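Local coordinates for protein putative O-Methyltransferase (Corynebacterium glutamicum, PDB 3DR5) that probably transfers a methyl group from S-adenosyl-L-methionine to an oxygen of a substrate not yet identified, at residues 91-94 with 95-98; 97-100 with 101-105; 116-119 with 120-124; 9-12 with 13-17. One frame throughout, in Å; residues are numbered along the deposited sequence.

Contact 1 (91-94 with 95-98); sequences SEHQ and RQAK
Gln96 reaches back along the helix and lays its amide beside two side chains of the preceding turn, Glu92 and His93. Its NE2 stands 3.5 Å from CG of Glu92, the two chains running alongside each other in the same direction. Toward His93 the carbonyl end does the touching: OE1 of Gln96 comes within 3.2 Å of the ring carbon CD2 of His93, approaching obliquely, with ring and amide planes 60° apart. Both the histidine and the glutamine have CG beside the backbone N (chi1 -79° in Gln96), which carries the two ends out together. One residue round the helix from His93, Gln94 and Lys98 also run side by side; CG of Gln94 packs against CD of Lys98 at 3.8 Å, and the lysine chain bends beyond that point.

Beneath these side chains lie ordinary helical bonds. Gln96 N donates to Glu92 O at 2.7 Å, and Ala97 N and Lys98 N donate in the same way to His93 O and Gln94 O. In the second shell, ND1 of His93 is hydrogen-bonded to OD2 of Asp88, which holds the far side of the imidazole while CD2 meets the glutamine.

The eight residues form the opening two turns of helix 91-103, the crossover helix of the beta-alpha-beta unit between strands 83-87 and 111-114. Gln94, Ala97 and Lys98 rest on Phe113 of strand 111-114, whereas His93 and Gln96 lean on Leu34 in the loop after helix 20-31.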
loop_
_atom_site.group_PDB
_atom_site.type_symbol
_atom_site.label_atom_id
_atom_site.label_comp_id
_atom_site.label_asym_id
_atom_site.label_seq_id
_atom_site.Cartn_x
_atom_site.Cartn_y
_atom_site.Cartn_z
ATOM N N SER A 91 18.154 3.030 25.033
ATOM C CA SER A 91 19.459 3.230 24.419
ATOM C C SER A 91 20.048 2.051 23.671
ATOM O O SER A 91 20.780 2.246 22.697
ATOM C CB SER A 91 20.457 3.769 25.453
ATOM O OG SER A 91 20.505 2.950 26.596
ATOM N N GLU A 92 19.735 0.833 24.107
ATOM C CA GLU A 92 20.239 -0.333 23.399
ATOM C C GLU A 92 19.477 -0.435 22.067
ATOM O O GLU A 92 19.988 -1.018 21.106
ATOM C CB GLU A 92 20.074 -1.621 24.232
ATOM C CG GLU A 92 18.662 -2.052 24.554
ATOM C CD GLU A 92 18.654 -3.291 25.452
ATOM O OE1 GLU A 92 17.575 -3.676 25.946
ATOM O OE2 GLU A 92 19.733 -3.887 25.652
ATOM N N HIS A 93 18.263 0.121 22.002
ATOM C CA HIS A 93 17.502 0.108 20.754
ATOM C C HIS A 93 18.186 1.078 19.789
ATOM O O HIS A 93 18.202 0.846 18.581
ATOM C CB HIS A 93 16.038 0.500 21.009
ATOM C CG HIS A 93 15.260 -0.567 21.714
ATOM N ND1 HIS A 93 14.012 -0.354 22.253
ATOM C CD2 HIS A 93 15.568 -1.858 21.976
ATOM C CE1 HIS A 93 13.586 -1.467 22.822
ATOM N NE2 HIS A 93 14.513 -2.394 22.669
ATOM N N GLN A 94 18.761 2.162 20.318
ATOM C CA GLN A 94 19.472 3.131 19.477
ATOM C C GLN A 94 20.744 2.466 18.943
ATOM O O GLN A 94 21.111 2.646 17.772
ATOM C CB GLN A 94 19.837 4.388 20.274
ATOM C CG GLN A 94 20.883 5.259 19.585
ATOM C CD GLN A 94 20.942 6.660 20.152
ATOM O OE1 GLN A 94 21.185 6.855 21.348
ATOM N NE2 GLN A 94 20.714 7.652 19.295
ATOM N N ARG A 95 21.420 1.703 19.805
ATOM C CA ARG A 95 22.632 0.992 19.403
ATOM C C ARG A 95 22.249 -0.091 18.402
ATOM O O ARG A 95 22.934 -0.291 17.402
ATOM C CB ARG A 95 23.319 0.341 20.608
ATOM C CG ARG A 95 24.417 1.181 21.231
ATOM C CD ARG A 95 25.433 0.308 21.958
ATOM N NE ARG A 95 26.715 0.237 21.257
ATOM C CZ ARG A 95 27.615 -0.729 21.429
ATOM N NH1 ARG A 95 27.380 -1.719 22.282
ATOM N NH2 ARG A 95 28.756 -0.710 20.749
ATOM N N GLN A 96 21.147 -0.783 18.679
ATOM C CA GLN A 96 20.661 -1.855 17.810
ATOM C C GLN A 96 20.360 -1.358 16.395
ATOM O O GLN A 96 20.710 -2.016 15.413
ATOM C CB GLN A 96 19.406 -2.511 18.430
ATOM C CG GLN A 96 19.712 -3.508 19.560
ATOM C CD GLN A 96 18.513 -3.812 20.464
ATOM O OE1 GLN A 96 17.361 -3.727 20.039
ATOM N NE2 GLN A 96 18.790 -4.176 21.720
ATOM N N ALA A 97 19.723 -0.195 16.300
ATOM C CA ALA A 97 19.357 0.389 15.010
ATOM C C ALA A 97 20.544 0.939 14.221
ATOM O O ALA A 97 20.747 0.570 13.069
ATOM C CB ALA A 97 18.310 1.489 15.214
ATOM N N LYS A 98 21.319 1.826 14.839
ATOM C CA LYS A 98 22.483 2.418 14.183
ATOM C C LYS A 98 23.458 1.347 13.683
ATOM O O LYS A 98 24.114 1.523 12.651
ATOM C CB LYS A 98 23.197 3.377 15.139
ATOM C CG LYS A 98 22.441 4.685 15.390
ATOM C CD LYS A 98 23.079 5.459 16.543
ATOM C CE LYS A 98 23.403 6.900 16.179
ATOM N NZ LYS A 98 22.379 7.863 16.667
#

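Contact 2 (97-100 with 101-105); sequences AKAL and FREAG
Ala97 meets Phe101 one turn on, both by its methyl and by its carbonyl. CB of Ala97 packs 4.0 Å from CE2 of Phe101, while Ala97 O sits over one face of the ring, 3.2 Å above the plane and displaced toward the rim on the CD2 side. Phe101 keeps CG beside its own backbone N (chi1 -63°), folding the ring back under that carbonyl, and the same oxygen accepts the Phe101 N-H at 3.0 Å.

Lys98 contributes its carbonyl rather than its amine. Lys98 O takes the N-H of Arg102 at 2.9 Å and also lies above the centre of the Arg102 guanidinium. The arginine chain, bent at chi2 and chi3, doubles back over the helix until NH2 comes 3.4 Å from CA of Ala99. Ala99 O receives the Glu103 N-H at 2.7 Å. Leu100 O then accepts from Ala104 N at 2.9 Å, the closing bond of the helix, since Ala104 is the first residue to leave helical geometry. Leu100 packs against Arg24, Ala25 and Asp28 of helix 20-31.

Phe101 buries its ring among Leu84 and Cys86 of strand 83-87, Val111 of strand 111-114 and Leu72 and Leu75 of helix 67-77. An amphipathic helix laid on parallel strands in this way is the beta-alpha-beta crossover of a Rossmann-like methyltransferase fold.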
loop_
_atom_site.group_PDB
_atom_site.type_symbol
_atom_site.label_atom_id
_atom_site.label_comp_id
_atom_site.label_asym_id
_atom_site.label_seq_id
_atom_site.Cartn_x
_atom_site.Cartn_y
_atom_site.Cartn_z
ATOM N N ALA A 97 19.723 -0.195 16.300
ATOM C CA ALA A 97 19.357 0.389 15.010
ATOM C C ALA A 97 20.544 0.939 14.221
ATOM O O ALA A 97 20.747 0.570 13.069
ATOM C CB ALA A 97 18.310 1.489 15.214
ATOM N N LYS A 98 21.319 1.826 14.839
ATOM C CA LYS A 98 22.483 2.418 14.183
ATOM C C LYS A 98 23.458 1.347 13.683
ATOM O O LYS A 98 24.114 1.523 12.651
ATOM C CB LYS A 98 23.197 3.377 15.139
ATOM C CG LYS A 98 22.441 4.685 15.390
ATOM C CD LYS A 98 23.079 5.459 16.543
ATOM C CE LYS A 98 23.403 6.900 16.179
ATOM N NZ LYS A 98 22.379 7.863 16.667
ATOM N N ALA A 99 23.547 0.239 14.412
ATOM C CA ALA A 99 24.419 -0.862 14.023
ATOM C C ALA A 99 23.895 -1.462 12.709
ATOM O O ALA A 99 24.635 -1.581 11.731
ATOM C CB ALA A 99 24.433 -1.931 15.113
ATOM N N LEU A 100 22.618 -1.847 12.689
ATOM C CA LEU A 100 22.015 -2.439 11.492
ATOM C C LEU A 100 22.143 -1.538 10.260
ATOM O O LEU A 100 22.369 -2.026 9.149
ATOM C CB LEU A 100 20.543 -2.789 11.757
ATOM C CG LEU A 100 20.338 -4.054 12.594
ATOM C CD1 LEU A 100 18.892 -4.129 13.062
ATOM C CD2 LEU A 100 20.710 -5.295 11.764
ATOM N N PHE A 101 21.998 -0.228 10.453
ATOM C CA PHE A 101 22.128 0.703 9.341
ATOM C C PHE A 101 23.597 0.718 8.922
ATOM O O PHE A 101 23.915 0.685 7.737
ATOM C CB PHE A 101 21.655 2.106 9.752
ATOM C CG PHE A 101 20.194 2.174 10.117
ATOM C CD1 PHE A 101 19.251 1.414 9.417
ATOM C CD2 PHE A 101 19.761 2.978 11.163
ATOM C CE1 PHE A 101 17.895 1.472 9.750
ATOM C CE2 PHE A 101 18.409 3.040 11.507
ATOM C CZ PHE A 101 17.475 2.279 10.808
ATOM N N ARG A 102 24.496 0.760 9.903
ATOM C CA ARG A 102 25.934 0.758 9.630
ATOM C C ARG A 102 26.303 -0.501 8.820
ATOM O O ARG A 102 26.997 -0.401 7.806
ATOM C CB ARG A 102 26.724 0.744 10.937
ATOM C CG ARG A 102 28.237 0.913 10.777
ATOM C CD ARG A 102 29.022 0.031 11.753
ATOM N NE ARG A 102 28.328 -0.156 13.027
ATOM C CZ ARG A 102 28.008 0.828 13.863
ATOM N NH1 ARG A 102 28.326 2.081 13.568
ATOM N NH2 ARG A 102 27.358 0.561 14.988
ATOM N N GLU A 103 25.845 -1.674 9.270
ATOM C CA GLU A 103 26.144 -2.938 8.596
ATOM C C GLU A 103 25.578 -2.947 7.180
ATOM O O GLU A 103 26.271 -3.361 6.244
ATOM C CB GLU A 103 25.643 -4.115 9.449
ATOM C CG GLU A 103 26.682 -4.527 10.488
ATOM C CD GLU A 103 26.046 -5.080 11.736
ATOM O OE1 GLU A 103 25.038 -5.814 11.617
ATOM O OE2 GLU A 103 26.556 -4.787 12.835
ATOM N N ALA A 104 24.326 -2.510 7.021
ATOM C CA ALA A 104 23.773 -2.362 5.680
ATOM C C ALA A 104 24.708 -1.216 5.185
ATOM O O ALA A 104 25.362 -0.532 5.993
ATOM C CB ALA A 104 22.340 -1.877 5.745
ATOM N N GLY A 105 24.757 -0.945 3.892
ATOM C CA GLY A 105 25.685 0.077 3.427
ATOM C C GLY A 105 25.310 1.522 3.588
ATOM O O GLY A 105 25.814 2.379 2.861
#

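Contact 3 (116-119 with 120-124); sequences SRPL and DVMSR
A short helix starts here, with Arg117 in the N-cap position and Pro118 as the first helical residue, a position whose backbone N makes no helical bond, so proline's missing N-H costs nothing. The carbonyl of Arg117 serves two donors of the opening turn: Asp120 N at 3.0 Å, standing above the carbonyl plane, and Val121 N at 3.3 Å, almost straight out from the oxygen. Met122 N follows with a bond to Pro118 O at 3.1 Å.

Over this turn the side chains of Arg117 and Asp120 cross obliquely, with the planes of guanidinium and carboxylate nearly perpendicular (85°). OD1 of Asp120 is 3.6 Å from NE of Arg117, a long salt bridge in which the oxygen lies well out of the guanidinium plane and no N-H points at it. The polar part of the contact is charge attraction only, with OD1 resting beside the arginine's CH2 groups.

The helix, 118-121, comes soon after strand 111-114 and leads toward strand 130-135 in the Rossmann-like core of the family. The inner side of the helix and the 3-10 turn that follows is apolar: the selenomethionine Met122 touches Ile63 of strand 59-63 as well as Leu145 and Ala148 of helix 142-152, and Leu119 rests on Ala144 and Ala148. Ahead of the cap, OG of Ser116 packs 3.7 Å from CB of Val121.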
loop_
_atom_site.group_PDB
_atom_site.type_symbol
_atom_site.label_atom_id
_atom_site.label_comp_id
_atom_site.label_asym_id
_atom_site.label_seq_id
_atom_site.Cartn_x
_atom_site.Cartn_y
_atom_site.Cartn_z
ATOM N N SER A 116 14.074 9.234 22.747
ATOM C CA SER A 116 12.982 9.870 23.478
ATOM C C SER A 116 11.713 9.036 23.431
ATOM O O SER A 116 11.625 8.054 22.680
ATOM C CB SER A 116 12.645 11.220 22.858
ATOM O OG SER A 116 13.594 11.624 21.879
ATOM N N ARG A 117 10.732 9.436 24.230
ATOM C CA ARG A 117 9.452 8.776 24.212
ATOM C C ARG A 117 8.803 9.505 23.028
ATOM O O ARG A 117 8.865 10.742 22.914
ATOM C CB ARG A 117 8.690 9.034 25.519
ATOM C CG ARG A 117 9.514 8.640 26.724
ATOM C CD ARG A 117 8.892 9.128 28.009
ATOM N NE ARG A 117 7.564 8.556 28.217
ATOM C CZ ARG A 117 6.872 8.661 29.348
ATOM N NH1 ARG A 117 7.382 9.317 30.383
ATOM N NH2 ARG A 117 5.671 8.107 29.445
ATOM N N PRO A 118 8.185 8.754 22.116
ATOM C CA PRO A 118 7.522 9.298 20.922
ATOM C C PRO A 118 6.684 10.549 21.142
ATOM O O PRO A 118 6.905 11.585 20.511
ATOM C CB PRO A 118 6.644 8.143 20.450
ATOM C CG PRO A 118 7.361 6.937 20.900
ATOM C CD PRO A 118 7.939 7.306 22.240
ATOM N N LEU A 119 5.713 10.438 22.046
ATOM C CA LEU A 119 4.804 11.528 22.300
ATOM C C LEU A 119 5.388 12.765 22.954
ATOM O O LEU A 119 4.755 13.821 22.977
ATOM C CB LEU A 119 3.592 10.997 23.076
ATOM C CG LEU A 119 2.796 9.897 22.346
ATOM C CD1 LEU A 119 1.691 9.382 23.260
ATOM C CD2 LEU A 119 2.205 10.438 21.045
ATOM N N ASP A 120 6.600 12.637 23.467
ATOM C CA ASP A 120 7.263 13.767 24.090
ATOM C C ASP A 120 8.019 14.591 23.050
ATOM O O ASP A 120 7.960 15.813 23.064
ATOM C CB ASP A 120 8.254 13.288 25.156
ATOM C CG ASP A 120 7.589 12.950 26.478
ATOM O OD1 ASP A 120 8.025 11.988 27.147
ATOM O OD2 ASP A 120 6.639 13.659 26.858
ATOM N N VAL A 121 8.706 13.913 22.133
ATOM C CA VAL A 121 9.530 14.583 21.133
ATOM C C VAL A 121 8.874 15.013 19.821
ATOM O O VAL A 121 9.423 15.846 19.095
ATOM C CB VAL A 121 10.759 13.716 20.820
ATOM C CG1 VAL A 121 10.355 12.542 19.940
ATOM C CG2 VAL A 121 11.850 14.543 20.171
HETATM N N MSE A 122 7.717 14.445 19.514
HETATM C CA MSE A 122 7.024 14.807 18.293
HETATM C C MSE A 122 6.589 16.262 18.393
HETATM O O MSE A 122 6.327 16.925 17.389
HETATM C CB MSE A 122 5.831 13.873 18.069
HETATM C CG MSE A 122 6.224 12.639 17.265
HETATM SE SE MSE A 122 4.960 11.209 17.476
HETATM C CE MSE A 122 6.176 9.809 17.954
ATOM N N SER A 123 6.534 16.756 19.626
ATOM C CA SER A 123 6.173 18.144 19.900
ATOM C C SER A 123 7.317 19.046 19.413
ATOM O O SER A 123 7.144 20.248 19.226
ATOM C CB SER A 123 6.002 18.344 21.403
ATOM O OG SER A 123 5.390 19.586 21.693
ATOM N N ARG A 124 8.484 18.451 19.205
ATOM C CA ARG A 124 9.690 19.170 18.800
ATOM C C ARG A 124 10.087 19.064 17.334
ATOM O O ARG A 124 11.181 19.498 16.953
ATOM C CB ARG A 124 10.857 18.693 19.660
ATOM C CG ARG A 124 11.023 19.382 21.011
ATOM C CD ARG A 124 9.880 19.114 21.973
ATOM N NE ARG A 124 10.285 19.423 23.340
ATOM C CZ ARG A 124 9.463 19.843 24.296
ATOM N NH1 ARG A 124 8.174 20.012 24.040
ATOM N NH2 ARG A 124 9.934 20.109 25.506
#

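Contact 4 (9-12 with 13-17)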
loop_
_atom_site.group_PDB
_atom_site.type_symbol
_atom_site.label_atom_id
_atom_site.label_comp_id
_atom_site.label_asym_id
_atom_site.label_seq_id
_atom_site.Cartn_x
_atom_site.Cartn_y
_atom_site.Cartn_z
ATOM N N ARG A 9 1.379 -16.386 2.454
ATOM C CA ARG A 9 2.534 -15.901 3.212
ATOM C C ARG A 9 3.755 -16.779 2.975
ATOM O O ARG A 9 4.851 -16.278 2.703
ATOM C CB ARG A 9 2.204 -15.821 4.714
ATOM C CG ARG A 9 3.361 -15.344 5.580
ATOM C CD ARG A 9 2.870 -14.585 6.804
ATOM N NE ARG A 9 1.990 -15.383 7.653
ATOM C CZ ARG A 9 2.400 -16.363 8.454
ATOM N NH1 ARG A 9 3.689 -16.673 8.525
ATOM N NH2 ARG A 9 1.520 -17.032 9.186
ATOM N N THR A 10 3.559 -18.090 3.063
ATOM C CA THR A 10 4.645 -19.041 2.867
ATOM C C THR A 10 5.278 -18.919 1.483
ATOM O O THR A 10 6.502 -18.879 1.355
ATOM C CB THR A 10 4.156 -20.490 3.091
ATOM O OG1 THR A 10 3.580 -20.598 4.403
ATOM C CG2 THR A 10 5.314 -21.464 2.979
ATOM N N TYR A 11 4.449 -18.856 0.449
ATOM C CA TYR A 11 4.970 -18.721 -0.907
ATOM C C TYR A 11 5.700 -17.390 -1.093
ATOM O O TYR A 11 6.757 -17.339 -1.723
ATOM C CB TYR A 11 3.859 -18.790 -1.943
ATOM C CG TYR A 11 4.404 -18.611 -3.337
ATOM C CD1 TYR A 11 5.134 -19.628 -3.945
ATOM C CD2 TYR A 11 4.294 -17.388 -4.004
ATOM C CE1 TYR A 11 5.733 -19.444 -5.185
ATOM C CE2 TYR A 11 4.889 -17.193 -5.249
ATOM C CZ TYR A 11 5.611 -18.228 -5.827
ATOM O OH TYR A 11 6.195 -18.057 -7.058
ATOM N N VAL A 12 5.142 -16.310 -0.551
ATOM C CA VAL A 12 5.770 -15.001 -0.691
ATOM C C VAL A 12 7.046 -14.901 0.136
ATOM O O VAL A 12 8.050 -14.364 -0.329
ATOM C CB VAL A 12 4.802 -13.862 -0.287
ATOM C CG1 VAL A 12 5.529 -12.515 -0.297
ATOM C CG2 VAL A 12 3.609 -13.828 -1.251
ATOM N N GLU A 13 7.010 -15.409 1.360
ATOM C CA GLU A 13 8.191 -15.363 2.205
ATOM C C GLU A 13 9.271 -16.286 1.638
ATOM O O GLU A 13 10.421 -15.891 1.484
ATOM C CB GLU A 13 7.839 -15.759 3.649
ATOM C CG GLU A 13 7.408 -14.578 4.518
ATOM C CD GLU A 13 7.000 -14.980 5.920
ATOM O OE1 GLU A 13 6.425 -14.134 6.643
ATOM O OE2 GLU A 13 7.259 -16.139 6.307
ATOM N N SER A 14 8.891 -17.516 1.306
ATOM C CA SER A 14 9.834 -18.498 0.773
ATOM C C SER A 14 10.322 -18.151 -0.624
ATOM O O SER A 14 11.137 -18.883 -1.196
ATOM C CB SER A 14 9.181 -19.876 0.724
ATOM O OG SER A 14 8.255 -19.964 -0.356
ATOM N N THR A 15 9.841 -17.037 -1.168
ATOM C CA THR A 15 10.210 -16.663 -2.521
ATOM C C THR A 15 10.798 -15.263 -2.679
ATOM O O THR A 15 11.264 -14.895 -3.760
ATOM C CB THR A 15 8.978 -16.879 -3.448
ATOM O OG1 THR A 15 9.395 -17.461 -4.686
ATOM C CG2 THR A 15 8.264 -15.612 -3.715
ATOM N N THR A 16 10.762 -14.481 -1.603
ATOM C CA THR A 16 11.336 -13.142 -1.625
ATOM C C THR A 16 12.861 -13.270 -1.470
ATOM O O THR A 16 13.355 -13.848 -0.491
ATOM C CB THR A 16 10.797 -12.267 -0.475
ATOM O OG1 THR A 16 9.404 -12.011 -0.680
ATOM C CG2 THR A 16 11.545 -10.945 -0.412
ATOM N N GLU A 17 13.606 -12.735 -2.435
ATOM C CA GLU A 17 15.062 -12.801 -2.410
ATOM C C GLU A 17 15.576 -12.237 -1.094
ATOM O O GLU A 17 15.372 -11.066 -0.769
ATOM C CB GLU A 17 15.643 -12.014 -3.585
ATOM C CG GLU A 17 17.152 -12.060 -3.670
ATOM C CD GLU A 17 17.708 -10.971 -4.566
ATOM O OE1 GLU A 17 18.904 -10.636 -4.421
ATOM O OE2 GLU A 17 16.951 -10.455 -5.417
#
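Thr10 O is gripped twice by Ser14, by the backbone N at 2.8 Å and by the hydroxyl OG at 2.7 Å, the two donors arriving from opposite faces of the carbonyl plane. The serine can do this because its OG sits between its own N and carbonyl carbon (chi1 75°), folded back over the helix end. Two residues further on, Thr16 OG1 gives a hydrogen bond to Val12 O at 2.7 Å, and Thr15 N adds a weak one to the same oxygen. Glu13 N still bonds in the helical manner to Arg9 O.

Past Glu13 the chain leaves the helix through a type I beta turn, Glu13 to Thr16. Arg9 and Glu13 run alongside each other; OE1 of Glu13 is 3.5 Å from CG of Arg9, but NH1 of Arg9 stays 4.2 Å from it, too far for a salt bridge.

The second subunit takes up what this corner presents: its Asp187 hydrogen-bonds Tyr11 OH, and its Arg200 packs on Val12 and Thr15. Within the chain, Thr16 OG1 also accepts a hydrogen bond from NE2 of Gln43 in helix 39-51. Side-chain hydroxyls thus add to, or stand in for, backbone N-H donors at the last carbonyls of helix 4-13, and the last turn of the helix offers a tyrosine hydroxyl to the dimer partner.

Contacts 1 and 2 are successive lengths of helix 91-103 and share Ala97 and Lys98; contact 1 lies mostly at the surface and is largely polar, whereas contact 2 turns an aromatic ring against the sheet and is partly buried. Contact 3, a surface contact about 17 Å from contact 1 between centres, belongs to the short helix 118-121 and is a helix start, where one backbone carbonyl takes two N-H groups and a long ion pair lies over the turn. Contact 4 is a helix end in the N-terminal region, across the chain's centre from contact 3, and relies on side-chain hydroxyls. It alone of the four touches the second subunit.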